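Local structure of rhodopsin (Todarodes pacificus, 2Z73) at residues A[198-201]-A[202-206]; A[207-210]-A[211-215]. The protein senses light through its retinal chromophore, whose 11-cis to all-trans isomerization activates G-protein signalling to phospholipase C in squid vision. All blocks are in the same frame, centred on the assembly; numbering follows the deposited sequence.

How the contacts relate
Contacts 1 and 2 are successive stretches of the fifth transmembrane helix, 195-224, with centres about 12 Å apart. Contact 1 begins at the extracellular end and contact 2 carries on toward the cytoplasm. Where they join, the helix widens: Phe205 O lies 2.8 Å from Phe210 N and Ile206 O the same distance from Gly211 N, both probable i to i+5 hydrogen bonds of a pi-type turn, just ahead of the kink at Pro212. Both contacts reach retinal. Met204 and Phe205 of contact 1 touch the C19 and C16 methyls, whereas Phe209 of contact 2 lies against ring carbons C2 and C3, so the two contacts line one end of the chromophore pocket.

Contact 1. Residues A[198-201]-A[202-206]; sequences RSNI and LCMFI. With RET (retinal), chain D.
Ile201 and Phe205, one helical turn apart, lie side by side and point the same way, with Ile201 CG2 3.6 Å from Phe205 CD2 at the ring's rim. The carbonyl oxygen of Ile201 sits at that edge too, near the ring plane, and accepts the Phe205 N-H, 2.9 Å from N to O and nearly straight (172°). One ring face is left to retinal: its methyl C16 stands 3.6 Å above the ring plane, over the centre. Next to this pair, Asn200 and Met204 cross, Asn200 OD1 in van der Waals contact with the Met204 CE methyl at 3.5 Å. Met204, CG anti to its carbonyl carbon (chi1 -85°) and extended beyond, brings SD to 3.8 Å from the retinal methyl C19. One turn nearer the extracellular end, Arg198 CG lies alongside Leu202 CD1 at 4.0 Å, while the guanidinium donates from NH2 to the carbonyl of Gln285. Backbone bonds from Leu202, Cys203, Met204 and Phe205 to the carbonyls four residues earlier hold such pairs on the same face of the helix. Further out, helix 246-286 meets the Phe205 ring through Ala278 and Leu282, and Ser199 OG is hydrogen-bonded to the carbonyl of Thr196. These regular i to i+4 contacts of transmembrane helix 5 form part of the wall of an opsin retinal pocket, Phe205 at the beta-ionone ring and Met204 at the polyene.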
ATOM      1  N   ARG A 198       7.613 -18.740  15.337  1.00 59.84           N
ATOM      2  CA  ARG A 198       6.389 -19.158  14.658  1.00 57.41           C
ATOM      3  C   ARG A 198       5.152 -18.398  15.090  1.00 55.12           C
ATOM      4  O   ARG A 198       4.274 -18.129  14.269  1.00 56.10           O
ATOM      5  CB  ARG A 198       6.171 -20.663  14.847  1.00 61.97           C
ATOM      6  CG  ARG A 198       4.927 -21.205  14.164  1.00 63.88           C
ATOM      7  CD  ARG A 198       4.954 -22.722  14.085  1.00 62.46           C
ATOM      8  NE  ARG A 198       5.844 -23.196  13.028  1.00 65.36           N
ATOM      9  CZ  ARG A 198       6.065 -24.480  12.756  1.00 66.45           C
ATOM     10  NH1 ARG A 198       5.461 -25.417  13.471  1.00 68.24           N
ATOM     11  NH2 ARG A 198       6.878 -24.825  11.764  1.00 64.37           N
ATOM     12  N   SER A 199       5.066 -18.051  16.369  1.00 56.04           N
ATOM     13  CA  SER A 199       3.910 -17.304  16.869  1.00 57.66           C
ATOM     14  C   SER A 199       3.916 -15.895  16.288  1.00 58.01           C
ATOM     15  O   SER A 199       2.867 -15.362  15.905  1.00 58.38           O
ATOM     16  CB  SER A 199       3.921 -17.237  18.405  1.00 59.06           C
ATOM     17  OG  SER A 199       5.156 -16.761  18.907  1.00 61.14           O
ATOM     18  N   ASN A 200       5.097 -15.294  16.214  1.00 57.66           N
ATOM     19  CA  ASN A 200       5.216 -13.956  15.661  1.00 57.45           C
ATOM     20  C   ASN A 200       4.848 -13.979  14.182  1.00 55.99           C
ATOM     21  O   ASN A 200       4.208 -13.056  13.685  1.00 57.14           O
ATOM     22  CB  ASN A 200       6.630 -13.417  15.848  1.00 57.73           C
ATOM     23  CG  ASN A 200       6.754 -11.970  15.420  1.00 56.35           C
ATOM     24  OD1 ASN A 200       7.428 -11.656  14.440  1.00 57.07           O
ATOM     25  ND2 ASN A 200       6.099 -11.079  16.159  1.00 53.83           N
ATOM     26  N   ILE A 201       5.249 -15.029  13.474  1.00 53.48           N
ATOM     27  CA  ILE A 201       4.896 -15.136  12.059  1.00 52.54           C
ATOM     28  C   ILE A 201       3.381 -15.251  11.952  1.00 54.63           C
ATOM     29  O   ILE A 201       2.742 -14.515  11.203  1.00 55.05           O
ATOM     30  CB  ILE A 201       5.512 -16.382  11.393  1.00 50.63           C
ATOM     31  CG1 ILE A 201       7.021 -16.210  11.262  1.00 48.29           C
ATOM     32  CG2 ILE A 201       4.869 -16.608  10.040  1.00 48.57           C
ATOM     33  CD1 ILE A 201       7.714 -17.367  10.616  1.00 46.45           C
ATOM     34  N   LEU A 202       2.803 -16.179  12.708  1.00 57.40           N
ATOM     35  CA  LEU A 202       1.357 -16.371  12.671  1.00 59.34           C
ATOM     36  C   LEU A 202       0.633 -15.067  12.993  1.00 59.46           C
ATOM     37  O   LEU A 202      -0.427 -14.773  12.431  1.00 59.18           O
ATOM     38  CB  LEU A 202       0.947 -17.468  13.656  1.00 60.71           C
ATOM     39  CG  LEU A 202       1.509 -18.846  13.300  1.00 61.28           C
ATOM     40  CD1 LEU A 202       1.179 -19.827  14.400  1.00 60.17           C
ATOM     41  CD2 LEU A 202       0.943 -19.311  11.963  1.00 59.03           C
ATOM     42  N   CYS A 203       1.212 -14.285  13.897  1.00 58.07           N
ATOM     43  CA  CYS A 203       0.628 -13.008  14.274  1.00 57.53           C
ATOM     44  C   CYS A 203       0.720 -12.010  13.120  1.00 54.93           C
ATOM     45  O   CYS A 203      -0.234 -11.269  12.848  1.00 51.70           O
ATOM     46  CB  CYS A 203       1.345 -12.439  15.496  1.00 60.84           C
ATOM     47  SG  CYS A 203       0.752 -13.075  17.064  1.00 66.96           S
ATOM     48  N   MET A 204       1.874 -11.990  12.455  1.00 52.04           N
ATOM     49  CA  MET A 204       2.083 -11.088  11.338  1.00 50.82           C
ATOM     50  C   MET A 204       1.064 -11.363  10.251  1.00 52.04           C
ATOM     51  O   MET A 204       0.333 -10.463   9.825  1.00 54.13           O
ATOM     52  CB  MET A 204       3.494 -11.240  10.766  1.00 52.47           C
ATOM     53  CG  MET A 204       4.547 -10.404  11.483  1.00 53.64           C
ATOM     54  SD  MET A 204       6.152 -10.513  10.712  1.00 52.17           S
ATOM     55  CE  MET A 204       7.085  -9.395  11.736  1.00 53.85           C
ATOM     56  N   PHE A 205       1.013 -12.615   9.810  1.00 51.84           N
ATOM     57  CA  PHE A 205       0.088 -13.029   8.768  1.00 50.50           C
ATOM     58  C   PHE A 205      -1.381 -12.825   9.117  1.00 53.41           C
ATOM     59  O   PHE A 205      -2.152 -12.305   8.319  1.00 54.79           O
ATOM     60  CB  PHE A 205       0.327 -14.498   8.442  1.00 48.60           C
ATOM     61  CG  PHE A 205       1.402 -14.721   7.424  1.00 46.45           C
ATOM     62  CD1 PHE A 205       1.095 -14.752   6.072  1.00 46.98           C
ATOM     63  CD2 PHE A 205       2.718 -14.877   7.808  1.00 43.37           C
ATOM     64  CE1 PHE A 205       2.085 -14.934   5.119  1.00 45.63           C
ATOM     65  CE2 PHE A 205       3.710 -15.058   6.863  1.00 45.29           C
ATOM     66  CZ  PHE A 205       3.390 -15.087   5.512  1.00 42.50           C
ATOM     67  N   ILE A 206      -1.774 -13.237  10.313  1.00 56.31           N
ATOM     68  CA  ILE A 206      -3.167 -13.110  10.719  1.00 57.31           C
ATOM     69  C   ILE A 206      -3.554 -11.694  11.150  1.00 57.08           C
ATOM     70  O   ILE A 206      -4.510 -11.127  10.625  1.00 56.51           O
ATOM     71  CB  ILE A 206      -3.483 -14.134  11.832  1.00 58.23           C
ATOM     72  CG1 ILE A 206      -3.196 -15.539  11.301  1.00 59.75           C
ATOM     73  CG2 ILE A 206      -4.937 -14.046  12.238  1.00 56.86           C
ATOM     74  CD1 ILE A 206      -3.067 -16.602  12.366  1.00 61.38           C
TER
HETATM   75  C1  RET D1000       3.386 -10.733   5.213  1.00 54.64           C
HETATM   76  C2  RET D1000       2.191 -11.034   4.265  1.00 56.03           C
HETATM   77  C3  RET D1000       1.935 -10.000   3.181  1.00 59.21           C
HETATM   78  C4  RET D1000       1.849  -8.567   3.735  1.00 58.46           C
HETATM   79  C5  RET D1000       2.992  -8.230   4.692  1.00 58.59           C
HETATM   80  C6  RET D1000       3.703  -9.190   5.368  1.00 57.36           C
HETATM   81  C7  RET D1000       4.850  -8.843   6.307  1.00 56.24           C
HETATM   82  C8  RET D1000       6.106  -8.369   5.895  1.00 54.05           C
HETATM   83  C9  RET D1000       7.286  -7.921   6.648  1.00 52.16           C
HETATM   84  C10 RET D1000       8.287  -7.515   5.857  1.00 49.84           C
HETATM   85  C11 RET D1000       9.581  -6.946   6.170  1.00 47.63           C
HETATM   86  C12 RET D1000      10.559  -6.553   5.300  1.00 49.35           C
HETATM   87  C13 RET D1000      10.760  -6.654   3.802  1.00 46.46           C
HETATM   88  C14 RET D1000      11.845  -6.061   3.217  1.00 41.26           C
HETATM   89  C15 RET D1000      12.121  -6.128   1.777  1.00 39.18           C
HETATM   90  C16 RET D1000       3.111 -11.362   6.579  1.00 52.61           C
HETATM   91  C17 RET D1000       4.599 -11.523   4.621  1.00 51.45           C
HETATM   92  C18 RET D1000       3.189  -6.738   4.750  1.00 58.95           C
HETATM   93  C19 RET D1000       7.279  -7.909   8.164  1.00 49.13           C
HETATM   94  C20 RET D1000       9.699  -7.447   3.008  1.00 45.59           C

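Contact 2. Residues A[207-210]-A[211-215]. With RET (retinal), chain D.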
ATOM      1  N   LEU A 207      -2.811 -11.115  12.088  1.00 57.45           N
ATOM      2  CA  LEU A 207      -3.133  -9.766  12.550  1.00 60.66           C
ATOM      3  C   LEU A 207      -2.723  -8.672  11.567  1.00 60.52           C
ATOM      4  O   LEU A 207      -3.493  -7.763  11.274  1.00 59.47           O
ATOM      5  CB  LEU A 207      -2.490  -9.491  13.909  1.00 62.26           C
ATOM      6  CG  LEU A 207      -3.064 -10.233  15.121  1.00 62.71           C
ATOM      7  CD1 LEU A 207      -4.580 -10.066  15.150  1.00 59.34           C
ATOM      8  CD2 LEU A 207      -2.688 -11.703  15.052  1.00 61.79           C
ATOM      9  N   GLY A 208      -1.505  -8.761  11.056  1.00 62.39           N
ATOM     10  CA  GLY A 208      -1.033  -7.755  10.130  1.00 63.95           C
ATOM     11  C   GLY A 208      -1.610  -7.827   8.733  1.00 65.37           C
ATOM     12  O   GLY A 208      -1.933  -6.797   8.142  1.00 67.15           O
ATOM     13  N   PHE A 209      -1.755  -9.034   8.199  1.00 65.66           N
ATOM     14  CA  PHE A 209      -2.260  -9.215   6.845  1.00 63.95           C
ATOM     15  C   PHE A 209      -3.749  -9.567   6.738  1.00 64.54           C
ATOM     16  O   PHE A 209      -4.553  -8.738   6.301  1.00 65.28           O
ATOM     17  CB  PHE A 209      -1.403 -10.271   6.145  1.00 65.10           C
ATOM     18  CG  PHE A 209      -1.623 -10.361   4.661  1.00 67.31           C
ATOM     19  CD1 PHE A 209      -1.940  -9.228   3.915  1.00 67.50           C
ATOM     20  CD2 PHE A 209      -1.459 -11.573   3.998  1.00 66.21           C
ATOM     21  CE1 PHE A 209      -2.087  -9.307   2.530  1.00 66.88           C
ATOM     22  CE2 PHE A 209      -1.604 -11.659   2.615  1.00 64.11           C
ATOM     23  CZ  PHE A 209      -1.918 -10.523   1.882  1.00 65.44           C
ATOM     24  N   PHE A 210      -4.124 -10.782   7.130  1.00 62.53           N
ATOM     25  CA  PHE A 210      -5.523 -11.201   7.046  1.00 59.17           C
ATOM     26  C   PHE A 210      -6.484 -10.213   7.696  1.00 56.57           C
ATOM     27  O   PHE A 210      -7.589  -9.992   7.207  1.00 56.90           O
ATOM     28  CB  PHE A 210      -5.712 -12.580   7.690  1.00 59.41           C
ATOM     29  CG  PHE A 210      -4.860 -13.658   7.077  1.00 61.92           C
ATOM     30  CD1 PHE A 210      -4.696 -13.731   5.695  1.00 61.01           C
ATOM     31  CD2 PHE A 210      -4.243 -14.617   7.874  1.00 62.26           C
ATOM     32  CE1 PHE A 210      -3.933 -14.741   5.119  1.00 61.53           C
ATOM     33  CE2 PHE A 210      -3.480 -15.633   7.306  1.00 61.87           C
ATOM     34  CZ  PHE A 210      -3.326 -15.693   5.924  1.00 62.21           C
ATOM     35  N   GLY A 211      -6.058  -9.621   8.802  1.00 55.17           N
ATOM     36  CA  GLY A 211      -6.902  -8.673   9.500  1.00 52.76           C
ATOM     37  C   GLY A 211      -7.531  -7.630   8.601  1.00 52.29           C
ATOM     38  O   GLY A 211      -8.724  -7.715   8.308  1.00 51.84           O
ATOM     39  N   PRO A 212      -6.757  -6.631   8.149  1.00 53.44           N
ATOM     40  CA  PRO A 212      -7.249  -5.562   7.274  1.00 53.77           C
ATOM     41  C   PRO A 212      -7.936  -6.101   6.024  1.00 53.76           C
ATOM     42  O   PRO A 212      -8.798  -5.449   5.438  1.00 52.21           O
ATOM     43  CB  PRO A 212      -5.986  -4.760   6.960  1.00 56.06           C
ATOM     44  CG  PRO A 212      -4.885  -5.788   7.088  1.00 56.09           C
ATOM     45  CD  PRO A 212      -5.299  -6.529   8.328  1.00 53.76           C
ATOM     46  N   ILE A 213      -7.554  -7.301   5.617  1.00 55.03           N
ATOM     47  CA  ILE A 213      -8.177  -7.909   4.456  1.00 56.73           C
ATOM     48  C   ILE A 213      -9.663  -8.114   4.736  1.00 58.05           C
ATOM     49  O   ILE A 213     -10.513  -7.784   3.910  1.00 56.26           O
ATOM     50  CB  ILE A 213      -7.533  -9.258   4.120  1.00 55.79           C
ATOM     51  CG1 ILE A 213      -6.117  -9.025   3.576  1.00 56.31           C
ATOM     52  CG2 ILE A 213      -8.406 -10.013   3.143  1.00 55.32           C
ATOM     53  CD1 ILE A 213      -5.441 -10.254   2.999  1.00 57.79           C
ATOM     54  N   LEU A 214      -9.974  -8.651   5.911  1.00 59.91           N
ATOM     55  CA  LEU A 214     -11.361  -8.884   6.291  1.00 61.71           C
ATOM     56  C   LEU A 214     -12.142  -7.577   6.247  1.00 62.36           C
ATOM     57  O   LEU A 214     -13.257  -7.521   5.723  1.00 62.13           O
ATOM     58  CB  LEU A 214     -11.430  -9.497   7.689  1.00 63.98           C
ATOM     59  CG  LEU A 214     -10.877 -10.922   7.803  1.00 67.73           C
ATOM     60  CD1 LEU A 214     -10.819 -11.342   9.268  1.00 69.53           C
ATOM     61  CD2 LEU A 214     -11.756 -11.876   7.007  1.00 68.18           C
ATOM     62  N   ILE A 215     -11.554  -6.525   6.803  1.00 62.60           N
ATOM     63  CA  ILE A 215     -12.195  -5.217   6.795  1.00 60.71           C
ATOM     64  C   ILE A 215     -12.449  -4.831   5.341  1.00 60.09           C
ATOM     65  O   ILE A 215     -13.542  -4.403   4.983  1.00 60.94           O
ATOM     66  CB  ILE A 215     -11.297  -4.159   7.457  1.00 61.70           C
ATOM     67  CG1 ILE A 215     -11.097  -4.501   8.930  1.00 63.31           C
ATOM     68  CG2 ILE A 215     -11.926  -2.794   7.335  1.00 61.28           C
ATOM     69  CD1 ILE A 215     -10.185  -3.538   9.662  1.00 65.32           C
TER
HETATM   70  C1  RET D1000       3.386 -10.733   5.213  1.00 54.64           C
HETATM   71  C2  RET D1000       2.191 -11.034   4.265  1.00 56.03           C
HETATM   72  C3  RET D1000       1.935 -10.000   3.181  1.00 59.21           C
HETATM   73  C4  RET D1000       1.849  -8.567   3.735  1.00 58.46           C
HETATM   74  C5  RET D1000       2.992  -8.230   4.692  1.00 58.59           C
HETATM   75  C6  RET D1000       3.703  -9.190   5.368  1.00 57.36           C
HETATM   76  C7  RET D1000       4.850  -8.843   6.307  1.00 56.24           C
HETATM   77  C8  RET D1000       6.106  -8.369   5.895  1.00 54.05           C
HETATM   78  C9  RET D1000       7.286  -7.921   6.648  1.00 52.16           C
HETATM   79  C10 RET D1000       8.287  -7.515   5.857  1.00 49.84           C
HETATM   80  C11 RET D1000       9.581  -6.946   6.170  1.00 47.63           C
HETATM   81  C12 RET D1000      10.559  -6.553   5.300  1.00 49.35           C
HETATM   82  C13 RET D1000      10.760  -6.654   3.802  1.00 46.46           C
HETATM   83  C14 RET D1000      11.845  -6.061   3.217  1.00 41.26           C
HETATM   84  C15 RET D1000      12.121  -6.128   1.777  1.00 39.18           C
HETATM   85  C16 RET D1000       3.111 -11.362   6.579  1.00 52.61           C
HETATM   86  C17 RET D1000       4.599 -11.523   4.621  1.00 51.45           C
HETATM   87  C18 RET D1000       3.189  -6.738   4.750  1.00 58.95           C
HETATM   88  C19 RET D1000       7.279  -7.909   8.164  1.00 49.13           C
HETATM   89  C20 RET D1000       9.699  -7.447   3.008  1.00 45.59           C
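A proline kink in transmembrane helix 5, a recurrent feature of rhodopsin-family receptors, brings the Pro212 ring against the carbonyls of Gly208 and Phe209. Pro212 has no N-H to offer the preceding turn, and its ring takes up the room where a helical bond would run: CG lies 3.1 Å from Phe209 O and 3.3 Å from Gly208 O. The bonds past the proline are uneven. Ile213 N reaches Phe209 O only weakly, at 3.4 Å, whereas the bond from Leu214 N to Phe210 O has a normal length of 3.0 Å, and that from Ile215 N to Gly211 O is weak again. On the pocket side, a chi1 of -168° turns the Phe209 ring away from its own N and in between retinal and Ile213. The chromophore's C3 sits 3.7 Å above one face, over its centre, and C2 approaches CD2 of the same ring. Outside this turn the Phe209 ring also meets Ile123 of helix 104-138 and Phe270, Leu271 and Ser275 of helix 246-286, so it is wedged among three helices and the ligand. Pro212 packs on Met124 of helix 104-138. On the ring face turned from retinal, Ile213 supplies a CH-pi contact: its CD1 methyl stands 3.7 Å from the Phe209 centroid, 18° off the ring normal, and comes nearest to CE1.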